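Local coordinates for rutinosidase (Aspergillus niger, PDB 6I1A), which hydrolyses rutinose-bearing glycosides such as the flavonoid rutin as a secreted family 5 glycoside hydrolase, and is probably related in function to fungal exo-1,3-beta-glucanases, at residues Q307-N312 with S347-Q351; H266-Y270 with Y283-D287; W17-N23 with S329-Q333; R317-L322 with F363-F369. All coordinates share one frame; numbering follows the deposited sequence.

Contact 1 of 4, residues Q307-N312 with S347-Q351; sequences QATYNN and SVAGQ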
# COMPACT_ATOMS: atom_id res chain seq x y z
N GLN A 307 16.60 -3.06 -5.55
CA GLN A 307 16.93 -2.75 -4.15
C GLN A 307 15.70 -2.90 -3.28
O GLN A 307 14.61 -2.33 -3.57
CB GLN A 307 17.52 -1.36 -4.00
CG GLN A 307 17.91 -1.08 -2.54
CD GLN A 307 18.38 0.32 -2.26
OE1 GLN A 307 18.86 1.04 -3.15
NE2 GLN A 307 18.27 0.73 -1.00
N ALA A 308 15.84 -3.70 -2.21
CA ALA A 308 14.82 -3.85 -1.16
C ALA A 308 15.01 -2.87 0.00
O ALA A 308 16.04 -2.20 0.11
CB ALA A 308 14.87 -5.28 -0.67
N THR A 309 14.00 -2.76 0.86
CA THR A 309 14.06 -1.85 2.01
C THR A 309 15.02 -2.41 3.07
O THR A 309 15.79 -1.62 3.65
CB THR A 309 12.67 -1.59 2.56
OG1 THR A 309 11.87 -0.94 1.56
CG2 THR A 309 12.72 -0.71 3.80
N TYR A 310 15.00 -3.71 3.25
CA TYR A 310 15.85 -4.36 4.26
C TYR A 310 16.62 -5.51 3.64
O TYR A 310 16.28 -6.10 2.62
CB TYR A 310 14.94 -4.94 5.36
CG TYR A 310 14.07 -3.97 6.07
CD1 TYR A 310 14.59 -3.12 7.05
CD2 TYR A 310 12.74 -3.75 5.72
CE1 TYR A 310 13.81 -2.19 7.71
CE2 TYR A 310 11.95 -2.82 6.39
CZ TYR A 310 12.48 -2.00 7.37
OH TYR A 310 11.67 -1.10 8.03
N ASN A 311 17.70 -5.91 4.33
CA ASN A 311 18.39 -7.19 4.06
C ASN A 311 18.61 -7.39 2.56
O ASN A 311 18.26 -8.44 2.01
CB ASN A 311 17.57 -8.37 4.60
CG ASN A 311 17.42 -8.33 6.11
OD1 ASN A 311 18.14 -7.61 6.78
ND2 ASN A 311 16.45 -9.05 6.62
N ASN A 312 19.30 -6.44 1.96
CA ASN A 312 19.80 -6.61 0.59
C ASN A 312 20.95 -7.59 0.57
O ASN A 312 21.88 -7.45 1.43
CB ASN A 312 20.21 -5.30 -0.05
CG ASN A 312 19.00 -4.43 -0.40
OD1 ASN A 312 18.39 -4.68 -1.45
ND2 ASN A 312 18.66 -3.46 0.44
N SER A 347 25.11 3.72 0.73
CA SER A 347 24.87 2.41 1.37
C SER A 347 23.40 1.94 1.28
O SER A 347 22.48 2.77 1.17
CB SER A 347 25.26 2.52 2.82
OG SER A 347 25.44 1.22 3.28
N VAL A 348 23.19 0.63 1.18
CA VAL A 348 21.84 0.03 1.28
C VAL A 348 21.74 -0.71 2.62
O VAL A 348 22.79 -1.13 3.11
CB VAL A 348 21.56 -0.88 0.07
CG1 VAL A 348 21.75 -0.10 -1.24
CG2 VAL A 348 22.41 -2.14 0.12
N ALA A 349 20.53 -1.00 3.08
CA ALA A 349 20.33 -1.88 4.25
C ALA A 349 20.76 -3.29 3.81
O ALA A 349 20.22 -3.85 2.86
CB ALA A 349 18.90 -1.83 4.69
N GLY A 350 21.64 -3.98 4.59
CA GLY A 350 22.21 -5.26 4.16
C GLY A 350 23.58 -5.06 3.55
O GLY A 350 24.37 -4.34 4.17
N GLN A 351 23.91 -5.71 2.46
CA GLN A 351 25.26 -5.78 1.90
C GLN A 351 25.32 -4.83 0.70
O GLN A 351 24.42 -4.92 -0.15
CB GLN A 351 25.61 -7.17 1.36
CG GLN A 351 25.70 -8.25 2.42
CD GLN A 351 26.97 -8.13 3.23
OE1 GLN A 351 28.00 -7.67 2.73
NE2 GLN A 351 26.91 -8.51 4.49
O HOH W 1 17.90 -0.35 1.72
O HOH W 2 19.90 3.10 0.00
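Two amides of 307-312 meet 347-351, one at its edge and one over its plane. The Asn312 carboxamide has Ala349 O and Ala308 O near its own plane, both taking bonds from ND2. The Gln307 amide carries the Val348 methyl CG1, which is almost equally far from CD, OE1 and NE2, with CD at 3.5 Å. This is a single beta bridge, Asn312 to Gly350, in the loop just past strand 299-308 of a TIM barrel, at the C-terminal end where such barrels carry their active sites. On a third flat group, the Tyr310 ring, Thr309 CG2 lies over one face near the rim. Asn312 N gives one hydrogen bond to Ala349 O (2.9 Å), and Gln351 N returns one to Asn312 O. Because Asn312 CG stands beside its backbone N (chi1 -72°), ND2 also reaches Ala349 O at 2.9 Å, lying in the plane of that carbonyl; two donors of one residue therefore hold a single oxygen. The amide is fixed in rotation from its own loop, since Asn312 OD1 takes Ala308 N on a lone pair at 2.8 Å. Gln307 OE1 is held by Trp358 and Gln354, leaving NE2 turned to two waters. One of them accepts from Gln307 NE2 (2.9 Å) and from Ala349 N (3.0 Å), and donates to Ala308 O.

Contact 2 of 4, residues H266-Y270 with Y283-D287; sequences HHYYY and YILAD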
# COMPACT_ATOMS: atom_id res chain seq x y z
N HIS A 266 5.53 2.43 -12.59
CA HIS A 266 6.87 2.46 -11.96
C HIS A 266 6.77 1.67 -10.66
O HIS A 266 5.95 2.01 -9.82
CB HIS A 266 7.31 3.90 -11.64
CG HIS A 266 7.58 4.71 -12.84
ND1 HIS A 266 8.02 6.03 -12.77
CD2 HIS A 266 7.51 4.41 -14.15
CE1 HIS A 266 8.18 6.50 -14.00
NE2 HIS A 266 7.86 5.53 -14.90
N HIS A 267 7.57 0.62 -10.51
CA HIS A 267 7.50 -0.26 -9.32
C HIS A 267 8.86 -0.34 -8.65
O HIS A 267 9.81 -0.89 -9.26
CB HIS A 267 7.04 -1.68 -9.74
CG HIS A 267 5.66 -1.72 -10.30
ND1 HIS A 267 4.59 -1.13 -9.67
CD2 HIS A 267 5.22 -2.27 -11.45
CE1 HIS A 267 3.50 -1.37 -10.43
NE2 HIS A 267 3.85 -2.04 -11.53
N TYR A 268 8.92 0.15 -7.43
CA TYR A 268 10.14 0.15 -6.61
C TYR A 268 9.86 -0.43 -5.25
O TYR A 268 8.72 -0.54 -4.80
CB TYR A 268 10.67 1.59 -6.49
CG TYR A 268 11.27 2.15 -7.76
CD1 TYR A 268 12.49 1.69 -8.21
CD2 TYR A 268 10.61 3.11 -8.52
CE1 TYR A 268 13.11 2.23 -9.32
CE2 TYR A 268 11.24 3.67 -9.61
CZ TYR A 268 12.47 3.22 -10.02
OH TYR A 268 13.13 3.86 -11.07
N TYR A 269 10.94 -0.84 -4.61
CA TYR A 269 10.89 -1.66 -3.36
C TYR A 269 11.82 -1.16 -2.27
O TYR A 269 11.91 -1.83 -1.24
CB TYR A 269 11.18 -3.11 -3.70
CG TYR A 269 10.30 -3.60 -4.81
CD1 TYR A 269 8.98 -3.99 -4.63
CD2 TYR A 269 10.80 -3.65 -6.10
CE1 TYR A 269 8.16 -4.33 -5.69
CE2 TYR A 269 9.99 -3.98 -7.17
CZ TYR A 269 8.66 -4.31 -6.99
OH TYR A 269 7.83 -4.63 -8.01
N TYR A 270 12.51 -0.05 -2.47
CA TYR A 270 13.70 0.32 -1.67
C TYR A 270 13.31 1.11 -0.42
O TYR A 270 14.20 1.34 0.44
CB TYR A 270 14.73 1.09 -2.50
CG TYR A 270 14.23 2.39 -3.09
CD1 TYR A 270 14.18 3.57 -2.36
CD2 TYR A 270 13.79 2.47 -4.39
CE1 TYR A 270 13.65 4.74 -2.90
CE2 TYR A 270 13.29 3.63 -4.96
CZ TYR A 270 13.24 4.78 -4.22
OH TYR A 270 12.75 5.97 -4.79
N TYR A 283 6.93 -9.47 -3.80
CA TYR A 283 6.51 -8.04 -3.96
C TYR A 283 6.36 -7.72 -5.45
O TYR A 283 5.43 -6.98 -5.88
CB TYR A 283 7.49 -7.09 -3.28
CG TYR A 283 7.29 -6.99 -1.79
CD1 TYR A 283 7.88 -7.88 -0.92
CD2 TYR A 283 6.46 -6.03 -1.26
CE1 TYR A 283 7.64 -7.84 0.44
CE2 TYR A 283 6.24 -5.95 0.11
CZ TYR A 283 6.86 -6.84 0.96
OH TYR A 283 6.60 -6.83 2.33
N ILE A 284 7.27 -8.23 -6.28
CA ILE A 284 7.17 -8.05 -7.75
C ILE A 284 5.86 -8.67 -8.24
O ILE A 284 5.10 -8.06 -9.04
CB ILE A 284 8.42 -8.66 -8.42
CG1 ILE A 284 9.64 -7.77 -8.17
CG2 ILE A 284 8.25 -8.91 -9.91
CD1 ILE A 284 10.97 -8.42 -8.52
N LEU A 285 5.60 -9.93 -7.85
CA LEU A 285 4.38 -10.59 -8.31
C LEU A 285 3.14 -9.85 -7.80
O LEU A 285 2.16 -9.72 -8.56
CB LEU A 285 4.38 -12.06 -7.86
CG LEU A 285 3.17 -12.90 -8.31
CD1 LEU A 285 3.09 -12.93 -9.82
CD2 LEU A 285 3.28 -14.31 -7.75
N ALA A 286 3.14 -9.31 -6.59
CA ALA A 286 2.00 -8.55 -6.06
C ALA A 286 1.71 -7.33 -6.95
O ALA A 286 0.54 -7.05 -7.33
CB ALA A 286 2.24 -8.15 -4.61
N ASP A 287 2.74 -6.61 -7.34
CA ASP A 287 2.58 -5.45 -8.22
C ASP A 287 1.99 -5.90 -9.54
O ASP A 287 1.09 -5.26 -10.11
CB ASP A 287 3.92 -4.74 -8.42
CG ASP A 287 4.38 -3.92 -7.23
OD1 ASP A 287 3.54 -3.62 -6.33
OD2 ASP A 287 5.55 -3.55 -7.21
O HOH W 3 6.16 -1.50 -5.50
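Tyr269 and Asp287 reach for each other from opposite directions, and the tyrosine OH gives a short hydrogen bond of 2.6 Å to Asp287 OD2. It arrives on the anti side of the carboxylate, tilted 23° from its plane. The same carboxylate stacks on the His267 ring, their planes 24° apart, while Asp287 CB sits over the ring centre as a CH-pi contact 3.8 Å from the centroid. With CG beside the backbone N (chi1 -75°), Asp287 runs back past the imidazole and brings OD2 to the hydroxyl. At the hydroxyl end Ile284 CG1 crosses at about a right angle, 3.8 Å from Tyr269 CZ; farther back along the ring Tyr283 CB packs against Tyr269 CD1 at 3.7 Å. A water donates to Asp287 OD2 (2.7 Å) and to Tyr268 O, linking the helix side chain to the strand backbone. In the next shell Lys291 forms a salt bridge with Asp287 OD1, and the Trp328 ring, from helix 317-331, meets that of His267. The contact itself joins strand 261-269 to helix 280-290, within a beta-alpha-beta unit of the barrel. A buried carboxylate receiving a phenol, a water and a lysine is well compensated, which should stabilise its ionised form.

Contact 3 of 4, residues W17-N23 with S329-Q333; sequences WRTFKGN and SSFSQ. With EDO (1,2-ethanediol), chain L; EDO (1,2-ethanediol), chain Q.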
# COMPACT_ATOMS: atom_id res chain seq x y z
N TRP A 17 1.31 -1.30 -29.11
CA TRP A 17 1.72 -1.68 -27.74
C TRP A 17 0.89 -2.85 -27.21
O TRP A 17 1.22 -3.38 -26.13
CB TRP A 17 1.64 -0.46 -26.81
CG TRP A 17 2.92 0.32 -26.81
CD1 TRP A 17 3.19 1.51 -27.43
CD2 TRP A 17 4.13 -0.02 -26.11
NE1 TRP A 17 4.47 1.91 -27.22
CE2 TRP A 17 5.06 1.00 -26.36
CE3 TRP A 17 4.53 -1.10 -25.29
CZ2 TRP A 17 6.37 0.97 -25.87
CZ3 TRP A 17 5.82 -1.12 -24.78
CH2 TRP A 17 6.71 -0.05 -25.01
N ARG A 18 -0.26 -3.19 -27.80
CA ARG A 18 -1.04 -4.34 -27.34
C ARG A 18 -0.33 -5.66 -27.67
O ARG A 18 -0.65 -6.67 -27.01
CB ARG A 18 -2.47 -4.31 -27.92
CG ARG A 18 -3.33 -3.22 -27.32
CD ARG A 18 -4.68 -3.05 -28.05
NE ARG A 18 -5.41 -1.85 -27.61
CZ ARG A 18 -5.96 -1.77 -26.45
NH1 ARG A 18 -5.97 -2.81 -25.62
NH2 ARG A 18 -6.60 -0.65 -26.08
N THR A 19 0.48 -5.67 -28.69
CA THR A 19 1.16 -6.93 -29.11
C THR A 19 2.67 -6.85 -28.87
O THR A 19 3.32 -7.92 -28.80
CB THR A 19 0.81 -7.25 -30.56
OG1 THR A 19 1.26 -6.25 -31.45
CG2 THR A 19 -0.68 -7.43 -30.69
N PHE A 20 3.25 -5.66 -28.85
CA PHE A 20 4.72 -5.49 -28.72
C PHE A 20 5.14 -5.91 -27.32
O PHE A 20 4.52 -5.55 -26.31
CB PHE A 20 5.05 -4.03 -28.99
CG PHE A 20 6.50 -3.70 -28.84
CD1 PHE A 20 7.39 -3.93 -29.87
CD2 PHE A 20 6.99 -3.17 -27.65
CE1 PHE A 20 8.75 -3.66 -29.72
CE2 PHE A 20 8.33 -2.88 -27.52
CZ PHE A 20 9.21 -3.11 -28.55
N LYS A 21 6.25 -6.62 -27.24
CA LYS A 21 6.92 -7.00 -25.99
C LYS A 21 8.39 -6.59 -26.10
O LYS A 21 8.99 -6.70 -27.15
CB LYS A 21 6.82 -8.47 -25.73
CG LYS A 21 5.38 -8.93 -25.50
CD LYS A 21 5.06 -9.28 -24.09
CE LYS A 21 3.96 -10.33 -23.98
NZ LYS A 21 3.05 -10.03 -22.86
N GLY A 22 8.93 -6.06 -25.02
CA GLY A 22 10.36 -5.79 -25.03
C GLY A 22 10.91 -5.55 -23.66
O GLY A 22 10.21 -5.07 -22.76
N ASN A 23 12.18 -5.93 -23.46
CA ASN A 23 12.94 -5.64 -22.22
C ASN A 23 13.91 -4.52 -22.57
O ASN A 23 14.66 -4.60 -23.56
CB ASN A 23 13.67 -6.87 -21.67
CG ASN A 23 12.70 -7.96 -21.21
OD1 ASN A 23 11.54 -7.70 -20.97
ND2 ASN A 23 13.21 -9.18 -21.09
N SER A 329 7.08 -9.16 -18.28
CA SER A 329 6.79 -9.48 -19.70
C SER A 329 5.63 -10.48 -19.84
O SER A 329 5.17 -10.65 -21.00
CB SER A 329 8.05 -9.90 -20.40
OG SER A 329 8.54 -11.06 -19.80
N SER A 330 5.21 -11.08 -18.76
CA SER A 330 4.07 -12.03 -18.75
C SER A 330 2.76 -11.30 -18.49
O SER A 330 1.81 -11.49 -19.26
CB SER A 330 4.27 -13.14 -17.81
OG SER A 330 3.24 -14.10 -18.04
N PHE A 331 2.74 -10.43 -17.50
CA PHE A 331 1.49 -9.75 -17.09
C PHE A 331 1.39 -8.36 -17.72
O PHE A 331 0.29 -7.72 -17.52
CB PHE A 331 1.41 -9.66 -15.59
CG PHE A 331 1.31 -11.03 -14.96
CD1 PHE A 331 0.20 -11.81 -15.17
CD2 PHE A 331 2.33 -11.50 -14.16
CE1 PHE A 331 0.16 -13.10 -14.64
CE2 PHE A 331 2.26 -12.77 -13.62
CZ PHE A 331 1.16 -13.53 -13.84
N SER A 332 2.39 -7.91 -18.44
CA SER A 332 2.34 -6.61 -19.12
C SER A 332 3.21 -6.72 -20.37
O SER A 332 3.55 -7.86 -20.81
CB SER A 332 2.71 -5.50 -18.15
OG SER A 332 3.79 -5.77 -17.29
N GLN A 333 3.62 -5.62 -20.98
CA GLN A 333 4.35 -5.69 -22.25
C GLN A 333 5.87 -5.66 -22.11
O GLN A 333 6.54 -5.40 -23.06
CB GLN A 333 3.90 -4.57 -23.20
CG GLN A 333 2.39 -4.45 -23.36
CD GLN A 333 1.75 -5.73 -23.81
OE1 GLN A 333 2.19 -6.31 -24.83
NE2 GLN A 333 0.74 -6.15 -23.11
C1 EDO L . 17.44 -8.12 -21.38
O1 EDO L . 18.56 -7.62 -20.77
C2 EDO L . 17.15 -9.53 -21.09
O2 EDO L . 15.86 -9.86 -21.64
C1 EDO Q . 4.62 -15.64 -15.17
O1 EDO Q . 4.47 -15.90 -16.55
C2 EDO Q . 5.88 -15.00 -14.78
O2 EDO Q . 6.96 -15.93 -14.90
O HOH W 4 1.89 -12.52 -22.03
O HOH W 5 11.36 -11.30 -20.26
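Lys21 sends its ammonium group to the C-terminal end of helix 317-331, where NZ donates to Ser329 O at 2.9 Å and to Ser332 O at 3.0 Å. In both bonds NZ is tilted 33° from the carbonyl plane. A water bound to Lys21 NZ donates in turn to Ser330 O, so a third carbonyl of this turn is linked to the ammonium through water; the positive charge probably suits the carbonyl-rich end of the helix. The lysine gets there by bending at chi2 (-107°) and again at chi4, which lays CD and CE along Ser329 O. Next to it the backbones join: Gly22 N donates to Gln333 O (3.2 Å), and the CA-H of Lys21 points at that oxygen too. Here the barrel closes, strand 22-26 being the first in the chain and lying parallel to the late strand 334-337 that follows Gln333. The aliphatic part of Gln333 fills the bend of the 17-20 loop, with CG 3.2 Å from Trp17 O and CB at the edge of the indole, 4.1 Å from Trp17 CE3. Phe20 CD2 lies over a face of that indole, whose NE1 is hydrogen-bonded to Thr188 OG1. At Asn23, in strand 22-26, ND2 donates almost straight (173°) to O2 of the chain L ethanediol, probably from the crystallisation liquor.

Contact 4 of 4, residues R317-L322 with F363-F369; sequences RKRNVL and FIDEGYF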
# COMPACT_ATOMS: atom_id res chain seq x y z
N ARG A 317 20.91 -11.12 -6.60
CA ARG A 317 20.66 -10.08 -7.64
C ARG A 317 20.26 -10.73 -8.93
O ARG A 317 19.28 -10.29 -9.59
CB ARG A 317 21.89 -9.20 -7.85
CG ARG A 317 22.16 -8.26 -6.70
CD ARG A 317 23.42 -7.46 -6.95
NE ARG A 317 24.61 -8.32 -6.98
CZ ARG A 317 25.79 -7.94 -7.43
NH1 ARG A 317 26.02 -6.69 -7.84
NH2 ARG A 317 26.79 -8.80 -7.40
N LYS A 318 20.96 -11.79 -9.36
CA LYS A 318 20.60 -12.43 -10.65
C LYS A 318 19.18 -13.00 -10.59
O LYS A 318 18.39 -12.74 -11.51
CB LYS A 318 21.61 -13.52 -11.04
CG LYS A 318 21.25 -14.31 -12.30
CD LYS A 318 22.33 -15.28 -12.73
CE LYS A 318 22.00 -15.96 -14.04
NZ LYS A 318 22.99 -17.01 -14.38
N ARG A 319 18.87 -13.73 -9.52
CA ARG A 319 17.52 -14.34 -9.36
C ARG A 319 16.45 -13.24 -9.38
O ARG A 319 15.42 -13.43 -10.04
CB ARG A 319 17.48 -15.13 -8.04
CG ARG A 319 16.10 -15.65 -7.67
CD ARG A 319 15.40 -14.73 -6.69
NE ARG A 319 14.86 -15.48 -5.57
CZ ARG A 319 14.57 -14.98 -4.38
NH1 ARG A 319 14.77 -13.70 -4.12
NH2 ARG A 319 14.09 -15.77 -3.44
N ASN A 320 16.71 -12.12 -8.69
CA ASN A 320 15.74 -11.00 -8.56
C ASN A 320 15.55 -10.28 -9.90
O ASN A 320 14.40 -9.98 -10.25
CB ASN A 320 16.11 -10.07 -7.40
CG ASN A 320 15.78 -10.69 -6.06
OD1 ASN A 320 14.91 -11.54 -5.97
ND2 ASN A 320 16.47 -10.26 -5.01
N VAL A 321 16.64 -9.98 -10.62
CA VAL A 321 16.48 -9.29 -11.95
C VAL A 321 15.71 -10.20 -12.88
O VAL A 321 14.76 -9.75 -13.58
CB VAL A 321 17.82 -8.90 -12.59
CG1 VAL A 321 17.64 -8.32 -13.99
CG2 VAL A 321 18.57 -7.95 -11.75
N LEU A 322 16.08 -11.49 -12.97
CA LEU A 322 15.39 -12.39 -13.89
C LEU A 322 13.93 -12.60 -13.49
O LEU A 322 13.06 -12.67 -14.38
CB LEU A 322 16.14 -13.73 -13.97
CG LEU A 322 17.54 -13.64 -14.59
CD1 LEU A 322 18.17 -15.03 -14.58
CD2 LEU A 322 17.51 -13.11 -15.99
N PHE A 363 25.09 -5.90 -14.51
CA PHE A 363 24.41 -7.21 -14.66
C PHE A 363 24.82 -7.90 -15.95
O PHE A 363 24.98 -9.13 -16.04
CB PHE A 363 22.90 -7.04 -14.63
CG PHE A 363 22.34 -6.39 -13.39
CD1 PHE A 363 22.97 -6.43 -12.17
CD2 PHE A 363 21.12 -5.73 -13.45
CE1 PHE A 363 22.41 -5.90 -11.03
CE2 PHE A 363 20.57 -5.17 -12.32
CZ PHE A 363 21.18 -5.28 -11.10
N ILE A 364 24.89 -7.15 -17.06
CA ILE A 364 25.27 -7.73 -18.35
C ILE A 364 26.72 -8.29 -18.21
O ILE A 364 26.94 -9.43 -18.67
CB ILE A 364 25.17 -6.67 -19.47
CG1 ILE A 364 23.70 -6.26 -19.64
CG2 ILE A 364 25.71 -7.24 -20.76
CD1 ILE A 364 23.47 -5.11 -20.65
N ASP A 365 27.62 -7.51 -17.68
CA ASP A 365 29.07 -7.89 -17.61
C ASP A 365 29.23 -9.11 -16.67
O ASP A 365 30.28 -9.83 -16.80
CB ASP A 365 29.93 -6.72 -17.15
CG ASP A 365 30.24 -5.75 -18.29
OD1 ASP A 365 29.89 -6.06 -19.41
OD2 ASP A 365 30.76 -4.72 -18.03
N GLU A 366 28.37 -9.30 -15.68
CA GLU A 366 28.40 -10.48 -14.75
C GLU A 366 27.74 -11.68 -15.42
O GLU A 366 27.68 -12.75 -14.75
CB GLU A 366 27.71 -10.13 -13.44
CG GLU A 366 28.43 -9.08 -12.63
CD GLU A 366 29.74 -9.63 -12.09
OE1 GLU A 366 29.70 -10.37 -11.09
OE2 GLU A 366 30.75 -9.42 -12.71
N GLY A 367 27.22 -11.59 -16.64
CA GLY A 367 26.67 -12.70 -17.42
C GLY A 367 25.28 -13.12 -16.93
O GLY A 367 24.86 -14.26 -17.15
N TYR A 368 24.52 -12.20 -16.32
CA TYR A 368 23.14 -12.53 -15.85
C TYR A 368 22.24 -12.99 -16.98
O TYR A 368 21.25 -13.76 -16.67
CB TYR A 368 22.53 -11.36 -15.08
CG TYR A 368 23.12 -11.08 -13.73
CD1 TYR A 368 24.27 -11.72 -13.29
CD2 TYR A 368 22.56 -10.16 -12.86
CE1 TYR A 368 24.79 -11.52 -12.02
CE2 TYR A 368 23.15 -9.87 -11.63
CZ TYR A 368 24.28 -10.55 -11.21
OH TYR A 368 24.87 -10.39 -9.96
N PHE A 369 22.47 -12.54 -18.22
CA PHE A 369 21.54 -12.79 -19.35
C PHE A 369 22.11 -13.83 -20.32
O PHE A 369 21.45 -14.06 -21.35
CB PHE A 369 21.13 -11.46 -20.01
CG PHE A 369 20.75 -10.43 -18.99
CD1 PHE A 369 19.62 -10.61 -18.18
CD2 PHE A 369 21.51 -9.30 -18.77
CE1 PHE A 369 19.31 -9.72 -17.18
CE2 PHE A 369 21.18 -8.39 -17.78
CZ PHE A 369 20.08 -8.61 -16.99
O HOH W 6 23.50 -12.68 -8.17
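Val321 puts its two methyls into two different aromatic rings, and that is the tight, inner half of the contact. CG2 presses on the face of Phe363, 3.5 Å from CE2, with its line to the centroid 28° off the ring normal. With CG1 anti to the backbone N (chi1 175°), the other branch is swung to the Phe369 ring, which it meets in plane at the edge, 3.9 Å from CE1. Leu322 CD2 adds its methyl to the same ring, also 3.9 Å away, at CD1. Behind them Ile306 of strand 299-308 backs both Val321 and Phe363, and Tyr337 meets Phe363 edge-to-face.

Toward solvent the packing changes in kind. Lys318 lays its stem across Tyr368, with CB 3.7 Å from the ring centroid and only 2° off the normal, a CH-pi contact. Its chain then runs out extended past the ring, and CE comes 3.5 Å from Tyr368 O. At the far end of that ring the hydroxyl sits over one face of the Arg317 guanidinium, 3.6 Å from NH2, the two flat groups nearly perpendicular. The guanidinium is held from elsewhere, through Asp356 O and Leu314 O. A water accepting from Lys318 N lies 3.2 Å from Tyr368 OH. What turns Tyr368 and Phe369 back onto helix 317-331 is the end of helix 360-365, where Gly367 has positive phi and Tyr368 N bonds to Phe363 O while Gly367 N bonds to Ile364 O: a Schellman motif, closing the C-terminal tail against an outer helix of the barrel.

Along the chain contact 3 opens first, contact 2 opens and closes within its span, and then contacts 1, 4 and 3 interleave between residues 307 and 369. Contacts 1 and 2 share a sheet through neighbouring strands 299-308 and 261-269; their centres are 15 Å apart, and Thr309 OG1 probably bonds to Tyr269 O. Contacts 3 and 4 use opposite ends of helix 317-331, with centres 20 Å apart. Contact 2 touches both, through Leu285 on Phe331 and Ile284 on Asn320. Contacts 1 and 3 are farthest apart, about 29 Å between centres. Together they join neighbouring strand-helix units and the N-terminal strand of the barrel, and lay the C-terminal tail against its outside.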